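Local coordinates for protein hydrogenase maturation factor (Thermoanaerobacter tengcongensis, PDB 3VTH) that probably catalyses ATP-dependent transfer of the carbamoyl group of carbamoyl phosphate to the C-terminal cysteine of HypE during [NiFe]-hydrogenase maturation, at residues 218-223 and 354-359. Numbering follows the deposited sequence.
Sequences VAIKGI and VFLLNN
Val218 and Val354 lie side by side on one face of the sheet, Val218 CG1 meeting Val354 CG2 at 3.5 Å, and both rest on Ala211 of helix 204-213. Farther along that face, Ile220 CG2 and Leu356 CD2 pack more loosely, at 4.4 Å. On the other face the methyl CB of Ala219 comes obliquely to the Phe355 ring, 3.5 Å from Phe355 CD1. The backbones between these faces are joined by three nearly straight bonds (N-H...O 168-170°): Ala219 N to Val354 O, Leu356 N to Ala219 O (2.8 Å), and Lys221 N to Leu356 O. An angle of 7° between the strand axes confirms parallel pairing. Beyond the last bridge Lys221 takes over, CG anti to the backbone N (chi1 -173°) and the chain extended, crossing the Asn358 side chain at about a right angle with Lys221 CD 3.6 Å from Asn358 ND2. Lys221 NZ gives a hydrogen bond to Asn358 O (3.0 Å) from above the carbonyl plane and another to Arg360 O; the bond to Asn358 OD1, which also accepts from Arg360 N, is weak. Two waters on Asn358 ND2, one reaching Lys221 O, the other Gly222 O, bridge the chains where they diverge (Lys221 CA to Leu357 CA 5.4 Å). The parallel pair, flanked by antiparallel strands 226-229 and 193-196, belongs to the large mixed sheet of the YrdC-like domain; the Ala219 side chain lies about 13 Å from a bound ATP analogue.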
# COMPACT_ATOMS: atom_id res chain seq x y z
N VAL A 218 -16.88 -15.83 10.07
CA VAL A 218 -17.35 -16.00 8.71
C VAL A 218 -16.21 -15.71 7.72
O VAL A 218 -15.50 -14.72 7.85
CB VAL A 218 -18.60 -15.11 8.42
CG1 VAL A 218 -19.71 -15.39 9.44
CG2 VAL A 218 -18.26 -13.64 8.46
N ALA A 219 -16.03 -16.60 6.74
CA ALA A 219 -15.10 -16.34 5.65
C ALA A 219 -15.90 -15.81 4.48
O ALA A 219 -16.81 -16.47 3.98
CB ALA A 219 -14.33 -17.61 5.26
N ILE A 220 -15.57 -14.58 4.07
CA ILE A 220 -16.37 -13.87 3.08
C ILE A 220 -15.53 -13.67 1.83
O ILE A 220 -14.45 -13.09 1.90
CB ILE A 220 -16.81 -12.48 3.63
CG1 ILE A 220 -17.70 -12.65 4.87
CG2 ILE A 220 -17.52 -11.67 2.57
CD1 ILE A 220 -18.02 -11.33 5.59
N LYS A 221 -16.03 -14.15 0.69
CA LYS A 221 -15.34 -13.87 -0.57
C LYS A 221 -15.63 -12.44 -0.99
O LYS A 221 -16.77 -12.07 -1.22
CB LYS A 221 -15.75 -14.85 -1.68
CG LYS A 221 -14.91 -14.70 -2.96
CD LYS A 221 -15.26 -15.77 -3.98
CE LYS A 221 -14.65 -15.47 -5.36
NZ LYS A 221 -14.96 -16.58 -6.31
N GLY A 222 -14.57 -11.63 -1.08
CA GLY A 222 -14.72 -10.23 -1.42
C GLY A 222 -14.06 -10.00 -2.75
O GLY A 222 -13.90 -10.93 -3.54
N ILE A 223 -13.61 -8.77 -2.98
CA ILE A 223 -13.12 -8.35 -4.28
C ILE A 223 -11.75 -8.97 -4.54
O ILE A 223 -11.51 -9.58 -5.59
CB ILE A 223 -13.04 -6.79 -4.32
CG1 ILE A 223 -14.44 -6.16 -4.22
CG2 ILE A 223 -12.31 -6.27 -5.55
CD1 ILE A 223 -15.40 -6.62 -5.34
N VAL A 354 -18.41 -20.59 8.96
CA VAL A 354 -19.28 -20.60 7.78
C VAL A 354 -18.66 -19.75 6.67
O VAL A 354 -17.77 -18.94 6.94
CB VAL A 354 -20.72 -20.09 8.09
CG1 VAL A 354 -21.37 -20.92 9.24
CG2 VAL A 354 -20.68 -18.61 8.46
N PHE A 355 -19.11 -19.95 5.44
CA PHE A 355 -18.51 -19.30 4.28
C PHE A 355 -19.55 -18.60 3.42
O PHE A 355 -20.64 -19.15 3.20
CB PHE A 355 -17.79 -20.34 3.40
CG PHE A 355 -16.61 -20.99 4.06
CD1 PHE A 355 -15.31 -20.62 3.71
CD2 PHE A 355 -16.79 -22.00 5.02
CE1 PHE A 355 -14.19 -21.24 4.32
CE2 PHE A 355 -15.71 -22.62 5.62
CZ PHE A 355 -14.41 -22.24 5.28
N LEU A 356 -19.21 -17.41 2.94
CA LEU A 356 -19.98 -16.75 1.91
C LEU A 356 -19.16 -16.73 0.63
O LEU A 356 -18.27 -15.87 0.44
CB LEU A 356 -20.42 -15.33 2.30
CG LEU A 356 -21.39 -14.65 1.31
CD1 LEU A 356 -22.77 -15.32 1.35
CD2 LEU A 356 -21.51 -13.14 1.57
N LEU A 357 -19.45 -17.70 -0.23
CA LEU A 357 -18.78 -17.89 -1.51
C LEU A 357 -19.49 -17.10 -2.62
O LEU A 357 -20.58 -16.59 -2.42
CB LEU A 357 -18.86 -19.37 -1.86
CG LEU A 357 -17.84 -20.43 -1.45
CD1 LEU A 357 -16.98 -20.11 -0.22
CD2 LEU A 357 -18.50 -21.78 -1.34
N ASN A 358 -18.85 -17.00 -3.80
CA ASN A 358 -19.55 -16.61 -5.01
C ASN A 358 -18.86 -17.23 -6.23
O ASN A 358 -17.74 -17.73 -6.13
CB ASN A 358 -19.68 -15.08 -5.13
CG ASN A 358 -18.37 -14.39 -5.45
OD1 ASN A 358 -17.75 -14.63 -6.50
ND2 ASN A 358 -17.96 -13.48 -4.56
N ASN A 359 -19.53 -17.20 -7.38
CA ASN A 359 -18.97 -17.86 -8.56
C ASN A 359 -18.35 -16.90 -9.57
O ASN A 359 -18.23 -17.25 -10.72
CB ASN A 359 -20.03 -18.77 -9.22
CG ASN A 359 -21.26 -18.00 -9.67
OD1 ASN A 359 -21.45 -16.82 -9.32
ND2 ASN A 359 -22.10 -18.64 -10.45
O HOH W 1 -19.17 -13.23 -1.69
O HOH W 2 -15.86 -11.56 -5.89